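Local coordinates for endoglucanase, glycoside hydrolase family 5 protein (Cytophaga hutchinsonii, PDB 5IHS), which probably hydrolyses internal beta-1,4-glucosidic bonds of cellulose, as one of the periplasmic endoglucanases needed for growth on crystalline cellulose, at residues T195-W198 with S199-T203; Q228-R231 with N232-Q235; E263-A266 with L267-F271; L322-G325 with P326-D329. All coordinates share one frame; numbering follows the deposited sequence.

How the contacts relate
All four contacts are local, each between residues three to five apart in one continuous stretch, so none closes a long loop; they follow one another in series, with no nesting or crossing. Contact 1 is the tight turn after barrel strand 191-193. Contact 2 lies on helix 228-239, between strands 215-221 and 244-249, and touches contact 1 through Thr203 and Glu233. Contact 3, on helix 262-274, lies between strands 244-249 and 279-284 and meets contact 2 through the Arg231-Glu264 salt bridge. Contact 4 lies near the end of the last helix, 311-329, and brushes contact 3 where Lys323 meets Tyr269; its centre is about 31 Å from that of contact 1.

Contact 1: residues T195-W198 with S199-T203; sequences TRQW and SQLVT
Leu201 reaches back over Arg196 and Gln197. Its CB and CG lie near Arg196 O, and CG also nears Gln197 CB. CD1 then settles over one face of the Arg196 guanidinium, displaced toward the rim, with Leu201 CD1 3.3 Å from Arg196 NH2, while CD2 lies near Gln197 NE2. A bend at chi3 of 72° folds the arginine tip toward this methyl, and Glu204 pairs with NH2 in a salt bridge. Beside the leucine, Gln197 NE2 donates a nearly straight bond (167°) to Gln200 OE1 at 2.9 Å. OE1 lies in the Gln197 amide plane, but the donor stands above the Gln200 carbonyl plane; the two amide planes are 75° apart. Gln197, Trp198 and Ser199 all take left-handed helical backbone conformations, a tight turn in which Arg196 O receives Gln200 N at 3.2 Å and Leu201 N at 3.1 Å, the latter in the carbonyl plane. Leu201 is itself the centre of an inverse gamma turn, and a water bridges Arg196 N to Leu201 O. At the start of the turn Thr195 N bonds Ser199 OG at 3.1 Å, a hydroxyl that also bonds Asn159 O. The turn follows barrel strand 191-193 and leads into helix 202-207: Ser199 packs on strand 215-221, and Gln200 and Val202 lean on helix 228-239.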
loop_
_atom_site.group_PDB
_atom_site.type_symbol
_atom_site.label_atom_id
_atom_site.label_comp_id
_atom_site.label_asym_id
_atom_site.label_seq_id
_atom_site.Cartn_x
_atom_site.Cartn_y
_atom_site.Cartn_z
ATOM N N THR A 195 8.248 -9.080 0.370
ATOM C CA THR A 195 9.177 -10.022 -0.236
ATOM C C THR A 195 10.625 -9.536 -0.064
ATOM O O THR A 195 10.895 -8.390 0.325
ATOM C CB THR A 195 8.772 -10.305 -1.708
ATOM O OG1 THR A 195 8.778 -9.099 -2.481
ATOM C CG2 THR A 195 7.389 -10.978 -1.783
ATOM N N ARG A 196 11.572 -10.441 -0.317
ATOM C CA ARG A 196 12.974 -10.135 -0.058
ATOM C C ARG A 196 13.462 -8.978 -0.937
ATOM O O ARG A 196 12.955 -8.729 -2.041
ATOM C CB ARG A 196 13.834 -11.394 -0.262
ATOM C CG ARG A 196 15.291 -11.250 0.185
ATOM C CD ARG A 196 16.005 -12.568 0.256
ATOM N NE ARG A 196 16.312 -13.153 -1.040
ATOM C CZ ARG A 196 17.418 -12.919 -1.737
ATOM N NH1 ARG A 196 18.334 -12.054 -1.306
ATOM N NH2 ARG A 196 17.620 -13.562 -2.882
ATOM N N GLN A 197 14.480 -8.277 -0.435
ATOM C CA GLN A 197 15.167 -7.215 -1.170
ATOM C C GLN A 197 14.220 -6.045 -1.423
ATOM O O GLN A 197 13.959 -5.644 -2.569
ATOM C CB GLN A 197 15.798 -7.766 -2.445
ATOM C CG GLN A 197 16.752 -6.832 -3.148
ATOM C CD GLN A 197 17.466 -7.551 -4.260
ATOM O OE1 GLN A 197 18.365 -8.346 -4.013
ATOM N NE2 GLN A 197 17.061 -7.300 -5.489
ATOM N N TRP A 198 13.710 -5.478 -0.330
ATOM C CA TRP A 198 12.812 -4.325 -0.388
ATOM C C TRP A 198 11.586 -4.620 -1.247
ATOM O O TRP A 198 11.119 -3.786 -2.026
ATOM C CB TRP A 198 13.544 -3.045 -0.811
ATOM C CG TRP A 198 14.712 -2.780 0.082
ATOM C CD1 TRP A 198 14.701 -2.166 1.310
ATOM C CD2 TRP A 198 16.062 -3.159 -0.159
ATOM N NE1 TRP A 198 15.968 -2.126 1.831
ATOM C CE2 TRP A 198 16.822 -2.729 0.949
ATOM C CE3 TRP A 198 16.709 -3.810 -1.206
ATOM C CZ2 TRP A 198 18.194 -2.937 1.039
ATOM C CZ3 TRP A 198 18.070 -4.014 -1.116
ATOM C CH2 TRP A 198 18.800 -3.571 -0.004
ATOM N N SER A 199 11.030 -5.815 -1.055
ATOM C CA SER A 199 9.828 -6.241 -1.768
ATOM C C SER A 199 10.020 -6.209 -3.283
ATOM O O SER A 199 9.167 -5.760 -4.047
ATOM C CB SER A 199 8.580 -5.489 -1.294
ATOM O OG SER A 199 8.272 -5.966 0.010
ATOM N N GLN A 200 11.141 -6.777 -3.727
ATOM C CA GLN A 200 11.421 -6.980 -5.144
ATOM C C GLN A 200 11.298 -8.424 -5.597
ATOM O O GLN A 200 10.848 -8.673 -6.719
ATOM C CB GLN A 200 12.819 -6.467 -5.508
ATOM C CG GLN A 200 12.914 -4.973 -5.390
ATOM C CD GLN A 200 14.331 -4.456 -5.452
ATOM O OE1 GLN A 200 15.221 -5.094 -6.016
ATOM N NE2 GLN A 200 14.549 -3.292 -4.868
ATOM N N LEU A 201 11.709 -9.382 -4.767
ATOM C CA LEU A 201 11.944 -10.752 -5.228
ATOM C C LEU A 201 10.680 -11.612 -5.095
ATOM O O LEU A 201 10.616 -12.626 -4.391
ATOM C CB LEU A 201 13.168 -11.346 -4.538
ATOM C CG LEU A 201 14.466 -10.576 -4.849
ATOM C CD1 LEU A 201 15.643 -11.198 -4.111
ATOM C CD2 LEU A 201 14.768 -10.476 -6.334
ATOM N N VAL A 202 9.662 -11.189 -5.847
ATOM C CA VAL A 202 8.362 -11.841 -5.819
ATOM C C VAL A 202 8.427 -13.268 -6.343
ATOM O O VAL A 202 7.583 -14.089 -5.978
ATOM C CB VAL A 202 7.301 -10.976 -6.530
ATOM C CG1 VAL A 202 6.986 -9.754 -5.684
ATOM C CG2 VAL A 202 7.752 -10.541 -7.926
ATOM N N THR A 203 9.400 -13.604 -7.194
ATOM C CA THR A 203 9.479 -14.989 -7.669
ATOM C C THR A 203 9.784 -15.974 -6.543
ATOM O O THR A 203 9.429 -17.153 -6.651
ATOM C CB THR A 203 10.514 -15.168 -8.776
ATOM O OG1 THR A 203 11.807 -14.752 -8.312
ATOM C CG2 THR A 203 10.120 -14.418 -10.031
HETATM O O HOH W 1 11.366 -13.007 -1.635
HETATM O O HOH W 2 12.015 -2.008 -3.965
#

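Contact 2: residues Q228-R231 with N232-Q235; sequences QELR and NEAQ
Gln228 OE1 is gripped by two nitrogens of Arg231, NE at 2.9 Å and NH2 at 3.1 Å, while the same amide reaches Asn232 one turn on along helix 228-239. The helix is the crossover of a beta-alpha-beta unit in the TIM barrel, between strands 215-221 and 244-249. Both arginine nitrogens reach OE1 from the same face of the amide, above its carbonyl plane, while the oxygen lies near the plane of the guanidinium, at its edge. This side-on grip on a single atom should restrain rotation of the glutamine amide and turns NE2 toward the next turn. There Gln228 NE2 gives Asn232 OD1 a bond of 2.9 Å, 165° at the hydrogen; OD1 lies in the Gln228 amide plane, but the donor stands above the Asn232 carbonyl plane. The glutamine gets there by a bend at chi2 (63°), which brings its side chain across that of Asn232 at about a right angle. Arg231 is committed elsewhere too: NH1 forms a salt bridge with Glu264, and the guanidinium makes a cation-pi contact with Trp268, both on helix 262-274. On the flank of the helix toward the turn at 199-203, Glu233 OE2 bonds Thr203 OG1. The i to i+4 backbone ladder runs beneath these side chains, with Asn232 N 2.8 Å from Gln228 O. Leu230 CD1 lies 4.1 Å from Glu233 CB.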
loop_
_atom_site.group_PDB
_atom_site.type_symbol
_atom_site.label_atom_id
_atom_site.label_comp_id
_atom_site.label_asym_id
_atom_site.label_seq_id
_atom_site.Cartn_x
_atom_site.Cartn_y
_atom_site.Cartn_z
ATOM N N GLN A 228 13.037 -2.570 -16.824
ATOM C CA GLN A 228 12.435 -3.775 -17.389
ATOM C C GLN A 228 12.820 -5.035 -16.620
ATOM O O GLN A 228 12.028 -5.977 -16.559
ATOM C CB GLN A 228 12.806 -3.910 -18.863
ATOM C CG GLN A 228 12.111 -5.056 -19.562
ATOM C CD GLN A 228 10.608 -4.883 -19.589
ATOM O OE1 GLN A 228 10.102 -3.779 -19.811
ATOM N NE2 GLN A 228 9.882 -5.970 -19.358
ATOM N N GLU A 229 14.014 -5.081 -16.022
ATOM C CA GLU A 229 14.414 -6.281 -15.289
ATOM C C GLU A 229 13.450 -6.593 -14.143
ATOM O O GLU A 229 13.153 -7.765 -13.874
ATOM C CB GLU A 229 15.849 -6.144 -14.787
ATOM C CG GLU A 229 16.048 -5.256 -13.577
ATOM C CD GLU A 229 15.732 -3.782 -13.794
ATOM O OE1 GLU A 229 15.677 -3.302 -14.951
ATOM O OE2 GLU A 229 15.559 -3.092 -12.776
ATOM N N LEU A 230 12.955 -5.568 -13.449
ATOM C CA LEU A 230 12.010 -5.824 -12.366
ATOM C C LEU A 230 10.605 -6.119 -12.897
ATOM O O LEU A 230 9.878 -6.915 -12.286
ATOM C CB LEU A 230 12.036 -4.684 -11.337
ATOM C CG LEU A 230 11.262 -4.952 -10.041
ATOM C CD1 LEU A 230 11.816 -6.140 -9.266
ATOM C CD2 LEU A 230 11.269 -3.708 -9.147
ATOM N N ARG A 231 10.208 -5.526 -14.033
ATOM C CA ARG A 231 8.973 -5.961 -14.679
ATOM C C ARG A 231 9.059 -7.426 -15.079
ATOM O O ARG A 231 8.079 -8.166 -14.961
ATOM C CB ARG A 231 8.647 -5.083 -15.886
ATOM C CG ARG A 231 8.198 -3.680 -15.512
ATOM C CD ARG A 231 7.652 -2.902 -16.714
ATOM N NE ARG A 231 8.695 -2.452 -17.632
ATOM C CZ ARG A 231 9.415 -1.346 -17.488
ATOM N NH1 ARG A 231 9.235 -0.547 -16.446
ATOM N NH2 ARG A 231 10.324 -1.028 -18.403
ATOM N N ASN A 232 10.236 -7.879 -15.523
ATOM C CA ASN A 232 10.393 -9.284 -15.883
ATOM C C ASN A 232 10.268 -10.189 -14.663
ATOM O O ASN A 232 9.671 -11.272 -14.744
ATOM C CB ASN A 232 11.744 -9.515 -16.565
ATOM C CG ASN A 232 11.818 -8.922 -17.948
ATOM O OD1 ASN A 232 10.800 -8.609 -18.560
ATOM N ND2 ASN A 232 13.037 -8.765 -18.454
ATOM N N GLU A 233 10.833 -9.766 -13.525
ATOM C CA GLU A 233 10.657 -10.499 -12.273
ATOM C C GLU A 233 9.177 -10.612 -11.926
ATOM O O GLU A 233 8.685 -11.690 -11.567
ATOM C CB GLU A 233 11.436 -9.769 -11.169
ATOM C CG GLU A 233 11.233 -10.258 -9.732
ATOM C CD GLU A 233 11.988 -11.526 -9.400
ATOM O OE1 GLU A 233 12.910 -11.894 -10.168
ATOM O OE2 GLU A 233 11.655 -12.144 -8.363
ATOM N N ALA A 234 8.450 -9.498 -12.013
ATOM C CA ALA A 234 7.021 -9.519 -11.722
ATOM C C ALA A 234 6.278 -10.474 -12.648
ATOM O O ALA A 234 5.445 -11.268 -12.196
ATOM C CB ALA A 234 6.467 -8.101 -11.835
ATOM N N GLN A 235 6.574 -10.422 -13.951
ATOM C CA GLN A 235 5.894 -11.304 -14.902
ATOM C C GLN A 235 6.150 -12.772 -14.580
ATOM O O GLN A 235 5.239 -13.605 -14.669
ATOM C CB GLN A 235 6.340 -10.979 -16.329
ATOM C CG GLN A 235 5.682 -11.846 -17.391
ATOM C CD GLN A 235 4.177 -11.602 -17.478
ATOM O OE1 GLN A 235 3.735 -10.499 -17.824
ATOM N NE2 GLN A 235 3.381 -12.617 -17.140
#

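Contact 3: residues E263-A266 with L267-F271; sequences EETA and LWYEF
Thr265 and Tyr269 run side by side, pointing the same way, and the threonine methyl CG2 lies over one face of the tyrosine ring. The CH-pi distance from Thr265 CG2 to the Tyr269 ring centroid is 4.0 Å, 25° off the normal, with the methyl shifted toward the CE2-CZ rim. Thr265 places CG2 there by setting it opposite the backbone N, while OG1 (chi1 -58°) lies beside that N and bonds back to Ser261 O. One residue earlier, Glu264 OE1 rests 3.7 Å from Leu267 CD1, OE2 being the oxygen turned to Arg231, and Trp268 CD1 comes 3.4 Å from Glu264 O, which lies at the indole edge near the ring plane. The i to i+4 bonds join the same residues, Tyr269 N meeting Thr265 O at 2.9 Å. Farther out, Tyr249 bonds the Tyr269 hydroxyl, and His226 O takes the Trp268 NE1 hydrogen while Phe221 stacks on the indole. Without the ring, as with an alanine at Tyr269, the Thr265 methyl is likely to lose its aromatic face and Tyr249 OH its partner, and a gap to open against helix 311-329. With tyrosine and tryptophan spread toward different neighbours, helix 262-274 wedges between helices 228-239 and 311-329, the arrangement of the outer helical layer in a TIM barrel.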
loop_
_atom_site.group_PDB
_atom_site.type_symbol
_atom_site.label_atom_id
_atom_site.label_comp_id
_atom_site.label_asym_id
_atom_site.label_seq_id
_atom_site.Cartn_x
_atom_site.Cartn_y
_atom_site.Cartn_z
ATOM N N GLU A 263 8.951 9.224 -17.919
ATOM C CA GLU A 263 8.714 8.263 -18.994
ATOM C C GLU A 263 8.807 6.825 -18.487
ATOM O O GLU A 263 7.979 5.978 -18.857
ATOM C CB GLU A 263 9.639 8.530 -20.183
ATOM C CG GLU A 263 9.285 9.831 -20.932
ATOM C CD GLU A 263 8.015 9.736 -21.790
ATOM O OE1 GLU A 263 7.712 8.638 -22.308
ATOM O OE2 GLU A 263 7.325 10.773 -21.970
ATOM N N GLU A 264 9.772 6.530 -17.615
ATOM C CA GLU A 264 9.849 5.171 -17.087
ATOM C C GLU A 264 8.664 4.869 -16.178
ATOM O O GLU A 264 8.158 3.741 -16.177
ATOM C CB GLU A 264 11.181 4.924 -16.372
ATOM C CG GLU A 264 11.374 3.464 -15.955
ATOM C CD GLU A 264 11.622 2.517 -17.122
ATOM O OE1 GLU A 264 12.218 2.955 -18.133
ATOM O OE2 GLU A 264 11.217 1.338 -17.016
ATOM N N THR A 265 8.198 5.864 -15.411
ATOM C CA THR A 265 6.995 5.658 -14.610
ATOM C C THR A 265 5.826 5.246 -15.501
ATOM O O THR A 265 5.066 4.333 -15.161
ATOM C CB THR A 265 6.654 6.912 -13.792
ATOM O OG1 THR A 265 7.737 7.277 -12.928
ATOM C CG2 THR A 265 5.439 6.682 -12.912
ATOM N N ALA A 266 5.692 5.890 -16.667
ATOM C CA ALA A 266 4.612 5.548 -17.589
ATOM C C ALA A 266 4.737 4.120 -18.115
ATOM O O ALA A 266 3.722 3.455 -18.335
ATOM C CB ALA A 266 4.571 6.546 -18.746
ATOM N N LEU A 267 5.965 3.631 -18.341
ATOM C CA LEU A 267 6.130 2.232 -18.736
ATOM C C LEU A 267 5.654 1.298 -17.635
ATOM O O LEU A 267 5.058 0.248 -17.916
ATOM C CB LEU A 267 7.582 1.920 -19.097
ATOM C CG LEU A 267 8.130 2.612 -20.345
ATOM C CD1 LEU A 267 9.544 2.141 -20.592
ATOM C CD2 LEU A 267 7.261 2.370 -21.572
ATOM N N TRP A 268 5.897 1.665 -16.377
ATOM C CA TRP A 268 5.362 0.884 -15.276
ATOM C C TRP A 268 3.839 0.941 -15.238
ATOM O O TRP A 268 3.192 -0.091 -15.046
ATOM C CB TRP A 268 5.960 1.347 -13.955
ATOM C CG TRP A 268 7.285 0.730 -13.650
ATOM C CD1 TRP A 268 8.521 1.279 -13.820
ATOM C CD2 TRP A 268 7.492 -0.568 -13.091
ATOM N NE1 TRP A 268 9.490 0.393 -13.393
ATOM C CE2 TRP A 268 8.882 -0.748 -12.938
ATOM C CE3 TRP A 268 6.632 -1.589 -12.690
ATOM C CZ2 TRP A 268 9.428 -1.914 -12.396
ATOM C CZ3 TRP A 268 7.169 -2.743 -12.153
ATOM C CH2 TRP A 268 8.552 -2.896 -12.013
ATOM N N TYR A 269 3.244 2.136 -15.381
ATOM C CA TYR A 269 1.784 2.210 -15.395
ATOM C C TYR A 269 1.198 1.316 -16.484
ATOM O O TYR A 269 0.171 0.661 -16.273
ATOM C CB TYR A 269 1.307 3.643 -15.599
ATOM C CG TYR A 269 1.480 4.612 -14.450
ATOM C CD1 TYR A 269 1.396 4.218 -13.114
ATOM C CD2 TYR A 269 1.669 5.954 -14.720
ATOM C CE1 TYR A 269 1.529 5.140 -12.089
ATOM C CE2 TYR A 269 1.787 6.882 -13.709
ATOM C CZ TYR A 269 1.711 6.482 -12.394
ATOM O OH TYR A 269 1.831 7.442 -11.406
ATOM N N GLU A 270 1.830 1.293 -17.663
ATOM C CA GLU A 270 1.345 0.451 -18.754
ATOM C C GLU A 270 1.328 -1.017 -18.337
ATOM O O GLU A 270 0.343 -1.734 -18.554
ATOM C CB GLU A 270 2.239 0.667 -19.973
ATOM C CG GLU A 270 1.919 -0.148 -21.193
ATOM C CD GLU A 270 2.774 0.309 -22.367
ATOM O OE1 GLU A 270 4.011 0.125 -22.310
ATOM O OE2 GLU A 270 2.226 0.898 -23.326
ATOM N N PHE A 271 2.417 -1.477 -17.727
ATOM C CA PHE A 271 2.512 -2.860 -17.262
ATOM C C PHE A 271 1.485 -3.161 -16.175
ATOM O O PHE A 271 0.793 -4.185 -16.218
ATOM C CB PHE A 271 3.932 -3.095 -16.746
ATOM C CG PHE A 271 4.141 -4.435 -16.102
ATOM C CD1 PHE A 271 4.350 -5.566 -16.871
ATOM C CD2 PHE A 271 4.159 -4.559 -14.717
ATOM C CE1 PHE A 271 4.547 -6.803 -16.274
ATOM C CE2 PHE A 271 4.358 -5.791 -14.120
ATOM C CZ PHE A 271 4.556 -6.908 -14.901
#

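Contact 4: residues L322-G325 with P326-D329; sequences LKNG and PIFD
Asn324 and Ile327 lie alongside each other, pointing the same way, with Asn324 OD1 3.8 Å from Ile327 CD1. Ile327 sets CG1 beside its backbone N (chi1 -57°) and extends at chi2, carrying CD1 back along the asparagine; CG2 takes the position opposite that N. The asparagine amide is itself held from outside, OD1 by Arg53 and ND2 by Lys80 O. Asn324 O takes a bond from Phe328 N at 3.1 Å (165°) and a weak one from Ile327 N, and also lies at the edge of the Phe328 ring, near its plane, 3.4 Å from Phe328 CD2. With CG beside the backbone N (chi1 -76°), Phe328 turns its CD2 edge to that oxygen. These residues end helix 311-329, the last of the chain, which kinks at Pro326 because neither Pro326 N, having no hydrogen to give, nor Ile327 N makes the i to i+4 bond to the turn before; Pro326 CD packs 3.2 Å from Leu322 O instead. Ile327 and Phe328 lie on helix 28-32 near the N terminus; a glycine in place of Ile327 would probably strip Lys31 and Tyr32 of this packing, leave Ile28 to Phe328, and open a gap beside that helix. Lys323, extended beyond CG, heads away to salt bridges with Asp319 and Asp273. Regular bonding resumes with Phe328 N and continues at Asp329 N, 2.8 Å from Gly325 O in the carbonyl plane.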
loop_
_atom_site.group_PDB
_atom_site.type_symbol
_atom_site.label_atom_id
_atom_site.label_comp_id
_atom_site.label_asym_id
_atom_site.label_seq_id
_atom_site.Cartn_x
_atom_site.Cartn_y
_atom_site.Cartn_z
ATOM N N LEU A 322 -7.155 10.762 -14.106
ATOM C CA LEU A 322 -7.459 10.225 -15.420
ATOM C C LEU A 322 -8.044 8.825 -15.331
ATOM O O LEU A 322 -9.020 8.512 -16.023
ATOM C CB LEU A 322 -6.167 10.191 -16.222
ATOM C CG LEU A 322 -6.240 9.550 -17.591
ATOM C CD1 LEU A 322 -7.062 10.431 -18.502
ATOM C CD2 LEU A 322 -4.844 9.346 -18.146
ATOM N N LYS A 323 -7.457 7.962 -14.510
ATOM C CA LYS A 323 -7.832 6.556 -14.508
ATOM C C LYS A 323 -8.929 6.225 -13.521
ATOM O O LYS A 323 -9.776 5.372 -13.810
ATOM C CB LYS A 323 -6.603 5.707 -14.245
ATOM C CG LYS A 323 -5.647 5.879 -15.393
ATOM C CD LYS A 323 -4.470 4.996 -15.280
ATOM C CE LYS A 323 -3.554 5.139 -16.466
ATOM N NZ LYS A 323 -2.242 4.601 -16.072
ATOM N N ASN A 324 -8.928 6.864 -12.356
ATOM C CA ASN A 324 -9.988 6.608 -11.396
ATOM C C ASN A 324 -11.191 7.527 -11.575
ATOM O O ASN A 324 -12.280 7.199 -11.092
ATOM C CB ASN A 324 -9.477 6.764 -9.965
ATOM C CG ASN A 324 -8.584 5.627 -9.518
ATOM O OD1 ASN A 324 -8.426 4.600 -10.205
ATOM N ND2 ASN A 324 -8.011 5.793 -8.342
ATOM N N GLY A 325 -11.030 8.666 -12.244
ATOM C CA GLY A 325 -12.148 9.553 -12.477
ATOM C C GLY A 325 -13.371 8.842 -13.029
ATOM O O GLY A 325 -14.493 9.028 -12.538
ATOM N N PRO A 326 -13.187 8.018 -14.067
ATOM C CA PRO A 326 -14.349 7.306 -14.638
ATOM C C PRO A 326 -14.998 6.316 -13.681
ATOM O O PRO A 326 -16.200 6.038 -13.797
ATOM C CB PRO A 326 -13.757 6.612 -15.872
ATOM C CG PRO A 326 -12.578 7.477 -16.261
ATOM C CD PRO A 326 -12.004 7.949 -14.946
ATOM N N ILE A 327 -14.235 5.764 -12.738
ATOM C CA ILE A 327 -14.816 4.881 -11.734
ATOM C C ILE A 327 -15.755 5.668 -10.829
ATOM O O ILE A 327 -16.903 5.269 -10.596
ATOM C CB ILE A 327 -13.716 4.159 -10.931
ATOM C CG1 ILE A 327 -12.798 3.363 -11.864
ATOM C CG2 ILE A 327 -14.352 3.230 -9.906
ATOM C CD1 ILE A 327 -11.577 2.739 -11.185
ATOM N N PHE A 328 -15.290 6.808 -10.314
ATOM C CA PHE A 328 -16.182 7.671 -9.544
ATOM C C PHE A 328 -17.372 8.125 -10.385
ATOM O O PHE A 328 -18.505 8.187 -9.891
ATOM C CB PHE A 328 -15.420 8.881 -9.004
ATOM C CG PHE A 328 -14.542 8.572 -7.811
ATOM C CD1 PHE A 328 -15.066 8.556 -6.526
ATOM C CD2 PHE A 328 -13.188 8.311 -7.978
ATOM C CE1 PHE A 328 -14.259 8.276 -5.431
ATOM C CE2 PHE A 328 -12.359 8.022 -6.886
ATOM C CZ PHE A 328 -12.899 8.006 -5.605
ATOM N N ASP A 329 -17.142 8.457 -11.656
ATOM C CA ASP A 329 -18.236 8.934 -12.499
ATOM C C ASP A 329 -19.291 7.863 -12.763
ATOM O O ASP A 329 -20.441 8.209 -13.048
ATOM C CB ASP A 329 -17.690 9.447 -13.832
ATOM C CG ASP A 329 -16.922 10.754 -13.692
ATOM O OD1 ASP A 329 -17.028 11.415 -12.637
ATOM O OD2 ASP A 329 -16.215 11.127 -14.654
#